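Nucleotidyltransferase-like protein (Exiguobacterium sibiricum, PDB 3C18) is of unestablished function but, judged by its family, probably transfers nucleotidyl groups, its nucleotidyltransferase-like domain being followed by substrate-binding-like and helix-turn-helix domains. Local coordinates at residues Asp39-Trp53 against Thr62-Leu75. Numbering follows the deposited sequence. Where two conformers were deposited one is given.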
# COMPACT_ATOMS: atom_id res chain seq x y z
N ASP A 39 0.15 -12.99 25.21
CA ASP A 39 0.67 -12.54 26.51
C ASP A 39 2.05 -11.93 26.38
O ASP A 39 2.41 -11.01 27.11
CB ASP A 39 0.77 -13.72 27.51
CG ASP A 39 -0.57 -14.36 27.79
OD1 ASP A 39 -1.53 -13.62 28.02
OD2 ASP A 39 -0.66 -15.61 27.79
N VAL A 40 2.83 -12.52 25.50
CA VAL A 40 4.19 -12.05 25.23
C VAL A 40 4.47 -12.17 23.76
O VAL A 40 4.12 -13.16 23.14
CB VAL A 40 5.27 -12.86 26.02
CG1 VAL A 40 6.67 -12.46 25.57
CG2 VAL A 40 5.10 -12.62 27.51
N LEU A 41 5.07 -11.13 23.21
CA LEU A 41 5.49 -11.16 21.81
C LEU A 41 7.01 -11.17 21.80
O LEU A 41 7.67 -10.39 22.46
CB LEU A 41 4.94 -9.97 21.02
CG LEU A 41 5.16 -10.05 19.49
CD1 LEU A 41 3.97 -9.58 18.74
CD2 LEU A 41 6.39 -9.31 19.04
N LEU A 42 7.56 -12.12 21.08
CA LEU A 42 8.98 -12.21 20.91
C LEU A 42 9.31 -11.81 19.50
O LEU A 42 8.71 -12.27 18.55
CB LEU A 42 9.46 -13.65 21.13
CG LEU A 42 9.49 -14.23 22.53
CD1 LEU A 42 9.79 -15.73 22.46
CD2 LEU A 42 10.52 -13.50 23.39
N LEU A 43 10.30 -10.94 19.38
CA LEU A 43 10.79 -10.48 18.09
C LEU A 43 12.20 -10.94 17.91
O LEU A 43 13.11 -10.54 18.64
CB LEU A 43 10.71 -8.95 17.98
CG LEU A 43 11.39 -8.34 16.74
CD1 LEU A 43 10.58 -8.66 15.46
CD2 LEU A 43 11.59 -6.83 16.93
N VAL A 44 12.36 -11.82 16.94
CA VAL A 44 13.65 -12.42 16.62
C VAL A 44 14.16 -11.82 15.33
O VAL A 44 13.52 -11.93 14.31
CB VAL A 44 13.52 -13.99 16.46
CG1 VAL A 44 14.85 -14.62 16.18
CG2 VAL A 44 12.87 -14.62 17.73
N ILE A 45 15.31 -11.13 15.41
CA ILE A 45 15.95 -10.57 14.21
C ILE A 45 17.09 -11.48 13.78
O ILE A 45 17.97 -11.84 14.57
CB ILE A 45 16.43 -9.15 14.37
CG1 ILE A 45 15.27 -8.25 14.83
CG2 ILE A 45 16.91 -8.61 12.98
CD1 ILE A 45 15.05 -8.25 16.34
N THR A 46 17.05 -11.82 12.50
CA THR A 46 17.89 -12.84 11.94
C THR A 46 18.40 -12.51 10.53
O THR A 46 17.78 -11.75 9.78
CB THR A 46 17.06 -14.16 11.89
OG1 THR A 46 17.89 -15.25 11.52
CG2 THR A 46 15.94 -14.05 10.94
N ARG A 47 19.55 -13.10 10.20
CA ARG A 47 20.12 -13.01 8.87
C ARG A 47 19.94 -14.30 8.14
O ARG A 47 20.49 -14.52 7.07
CB ARG A 47 21.60 -12.66 8.92
CG ARG A 47 21.86 -11.29 9.37
CD ARG A 47 23.34 -11.00 9.41
NE ARG A 47 23.56 -9.72 10.05
CZ ARG A 47 24.75 -9.25 10.42
NH1 ARG A 47 25.84 -9.97 10.20
NH2 ARG A 47 24.84 -8.06 11.01
N ASP A 48 19.14 -15.17 8.72
CA ASP A 48 18.74 -16.39 8.02
C ASP A 48 18.26 -15.98 6.62
O ASP A 48 17.25 -15.29 6.48
CB ASP A 48 17.60 -17.10 8.78
CG ASP A 48 17.12 -18.39 8.10
OD1 ASP A 48 17.37 -18.60 6.89
OD2 ASP A 48 16.45 -19.20 8.77
N PRO A 49 18.96 -16.44 5.58
CA PRO A 49 18.68 -16.07 4.20
C PRO A 49 17.37 -16.60 3.68
O PRO A 49 16.90 -16.16 2.64
CB PRO A 49 19.83 -16.68 3.42
CG PRO A 49 20.32 -17.79 4.29
CD PRO A 49 20.19 -17.25 5.67
N SER A 50 16.75 -17.51 4.41
CA SER A 50 15.48 -18.07 3.96
C SER A 50 14.34 -17.23 4.48
O SER A 50 13.22 -17.43 4.10
CB SER A 50 15.29 -19.54 4.43
OG SER A 50 15.17 -19.65 5.85
N VAL A 51 14.67 -16.29 5.35
CA VAL A 51 13.65 -15.50 6.05
C VAL A 51 13.42 -14.08 5.51
O VAL A 51 14.35 -13.31 5.26
CB VAL A 51 13.97 -15.39 7.56
CG1 VAL A 51 12.97 -14.44 8.21
CG2 VAL A 51 13.91 -16.76 8.26
N GLU A 52 12.15 -13.76 5.36
CA GLU A 52 11.73 -12.41 5.08
C GLU A 52 11.06 -11.92 6.38
O GLU A 52 11.60 -11.15 7.17
CB GLU A 52 10.75 -12.42 3.92
CG GLU A 52 10.79 -11.16 3.07
CD GLU A 52 11.84 -11.26 1.94
OE1 GLU A 52 11.72 -12.19 1.10
OE2 GLU A 52 12.78 -10.42 1.89
N TRP A 53 9.81 -12.36 6.55
CA TRP A 53 9.11 -12.17 7.82
C TRP A 53 8.06 -13.27 8.00
O TRP A 53 7.29 -13.56 7.10
CB TRP A 53 8.44 -10.80 7.86
CG TRP A 53 7.34 -10.69 8.86
CD1 TRP A 53 7.48 -10.63 10.23
CD2 TRP A 53 5.94 -10.64 8.61
NE1 TRP A 53 6.25 -10.57 10.83
CE2 TRP A 53 5.29 -10.58 9.86
CE3 TRP A 53 5.17 -10.64 7.45
CZ2 TRP A 53 3.91 -10.51 9.99
CZ3 TRP A 53 3.81 -10.59 7.58
CH2 TRP A 53 3.18 -10.49 8.84
N THR A 62 0.96 -21.80 30.63
CA THR A 62 -0.24 -20.99 30.57
C THR A 62 -0.04 -19.76 29.67
O THR A 62 -0.99 -19.06 29.28
CB THR A 62 -0.65 -20.59 32.01
OG1 THR A 62 -1.81 -19.77 31.96
CG2 THR A 62 0.48 -19.82 32.73
N LEU A 63 1.23 -19.53 29.35
CA LEU A 63 1.68 -18.32 28.65
C LEU A 63 1.66 -18.45 27.15
O LEU A 63 2.37 -19.27 26.59
CB LEU A 63 3.10 -17.96 29.09
CG LEU A 63 3.58 -16.57 28.66
CD1 LEU A 63 2.83 -15.47 29.43
CD2 LEU A 63 5.08 -16.42 28.84
N ARG A 64 0.84 -17.63 26.52
CA ARG A 64 0.70 -17.59 25.06
C ARG A 64 1.68 -16.61 24.48
O ARG A 64 1.74 -15.44 24.87
CB ARG A 64 -0.72 -17.21 24.64
CG ARG A 64 -1.75 -18.19 25.11
CD ARG A 64 -3.13 -17.59 25.07
NE ARG A 64 -3.79 -17.79 23.78
CZ ARG A 64 -4.82 -17.07 23.35
NH1 ARG A 64 -5.30 -16.08 24.10
NH2 ARG A 64 -5.36 -17.31 22.17
N VAL A 65 2.46 -17.11 23.54
CA VAL A 65 3.58 -16.38 22.97
C VAL A 65 3.49 -16.34 21.46
O VAL A 65 3.38 -17.35 20.81
CB VAL A 65 4.92 -17.07 23.36
CG1 VAL A 65 6.14 -16.29 22.85
CG2 VAL A 65 4.99 -17.28 24.85
N SER A 66 3.51 -15.12 20.93
CA SER A 66 3.66 -14.89 19.48
C SER A 66 5.13 -14.60 19.15
O SER A 66 5.77 -13.77 19.77
CB SER A 66 2.80 -13.70 19.01
OG SER A 66 2.83 -13.63 17.60
N LEU A 67 5.64 -15.31 18.18
CA LEU A 67 6.99 -15.08 17.72
C LEU A 67 7.03 -14.53 16.29
O LEU A 67 6.60 -15.18 15.33
CB LEU A 67 7.79 -16.36 17.86
CG LEU A 67 9.31 -16.24 17.73
CD1 LEU A 67 9.99 -17.28 18.55
CD2 LEU A 67 9.69 -16.36 16.26
N HIS A 68 7.55 -13.31 16.20
CA HIS A 68 7.84 -12.65 14.92
C HIS A 68 9.31 -12.83 14.55
O HIS A 68 10.20 -12.41 15.26
CB HIS A 68 7.44 -11.18 14.95
CG HIS A 68 5.95 -10.97 14.88
ND1 HIS A 68 5.34 -10.29 13.85
CD2 HIS A 68 4.95 -11.40 15.69
CE1 HIS A 68 4.03 -10.27 14.04
NE2 HIS A 68 3.77 -10.95 15.15
N LEU A 69 9.52 -13.51 13.43
CA LEU A 69 10.83 -13.80 12.87
C LEU A 69 10.97 -12.90 11.66
O LEU A 69 10.20 -13.01 10.71
CB LEU A 69 10.94 -15.28 12.45
CG LEU A 69 12.34 -15.77 12.05
CD1 LEU A 69 13.33 -15.61 13.19
CD2 LEU A 69 12.30 -17.21 11.60
N VAL A 70 11.92 -11.96 11.74
CA VAL A 70 12.12 -10.96 10.69
C VAL A 70 13.58 -10.85 10.28
O VAL A 70 14.45 -10.87 11.11
CB VAL A 70 11.69 -9.58 11.17
CG1 VAL A 70 11.81 -8.55 10.06
CG2 VAL A 70 10.25 -9.65 11.68
N HIS A 71 13.81 -10.73 8.99
CA HIS A 71 15.20 -10.55 8.49
C HIS A 71 15.65 -9.14 8.80
O HIS A 71 14.88 -8.19 8.69
CB HIS A 71 15.28 -10.80 6.98
CG HIS A 71 16.67 -10.98 6.49
ND1 HIS A 71 17.55 -9.92 6.38
CD2 HIS A 71 17.36 -12.08 6.13
CE1 HIS A 71 18.72 -10.36 5.95
NE2 HIS A 71 18.62 -11.67 5.76
N GLU A 72 16.91 -9.02 9.19
CA GLU A 72 17.51 -7.74 9.56
C GLU A 72 17.32 -6.65 8.52
O GLU A 72 17.21 -5.49 8.87
CB GLU A 72 19.01 -7.92 9.84
CG GLU A 72 19.70 -6.65 10.29
CD GLU A 72 21.18 -6.85 10.59
OE1 GLU A 72 21.63 -7.99 10.62
OE2 GLU A 72 21.89 -5.84 10.81
N GLN A 73 17.21 -7.05 7.26
CA GLN A 73 17.14 -6.11 6.13
C GLN A 73 15.72 -5.70 5.89
O GLN A 73 15.44 -4.63 5.37
CB GLN A 73 17.71 -6.73 4.85
CG GLN A 73 19.20 -7.09 4.98
CD GLN A 73 19.83 -7.60 3.68
OE1 GLN A 73 19.16 -7.69 2.65
NE2 GLN A 73 21.11 -7.96 3.75
N VAL A 74 14.82 -6.58 6.28
CA VAL A 74 13.39 -6.28 6.20
C VAL A 74 13.01 -5.28 7.30
O VAL A 74 12.24 -4.34 7.07
CB VAL A 74 12.55 -7.54 6.29
CG1 VAL A 74 11.08 -7.21 6.43
CG2 VAL A 74 12.79 -8.42 5.04
N LEU A 75 13.55 -5.49 8.48
CA LEU A 75 13.29 -4.61 9.61
C LEU A 75 13.88 -3.24 9.33
O LEU A 75 13.30 -2.18 9.61
CB LEU A 75 13.92 -5.16 10.91
CG LEU A 75 13.68 -4.30 12.15
CD1 LEU A 75 12.18 -4.06 12.37
CD2 LEU A 75 14.36 -4.88 13.39
O HOH W 1 -3.27 -13.95 25.70
O HOH W 2 20.85 -12.89 4.57
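Trp53 NE1 donates to His68 ND1 at 3.2 Å with an N-H...N angle of 169°. ND1 lies in the indole plane, whereas NE1 stands 34° out of the imidazole plane. A His68 chi1 of -74°, CG anti to the carbonyl carbon, carries the imidazole toward the indole, and the turn about CB-CG presents ND1; NE2 is hydrogen-bonded to Asp36 OD2, so both ring nitrogens are held. Leu41 CD1 packs obliquely against His68 CD2 (3.7 Å), while Val70 CG2 abuts the indole edge at Trp53 CD1 (3.3 Å). With alanine in place of Trp53, His68 ND1 is likely to lose its donor and a gap to open beside Val70 CG2. On the sheet face carrying Val40, Leu42, Val44, Val65, Leu67 and Leu69, opposite His68 and Trp53, Val44 CG1 presses tightly on Leu69 CD1 (3.5 Å). Near the strand ends, extended Arg47 forms a salt bridge from NE to Glu72 OE1 (2.7 Å), the oxygen lying in the guanidinium plane. His71 ND1 accepts from Gln73 N (3.0 Å), capping helix 72-81. Alternating backbone bonds, such as Val44 N to His68 O (2.8 Å), define parallel pairing in the mixed five-stranded sheet of a nucleotidyltransferase-like domain: 40-46 is the middle strand, and 63-71 lies between it and the antiparallel edge strand 53-60 that Trp53 begins.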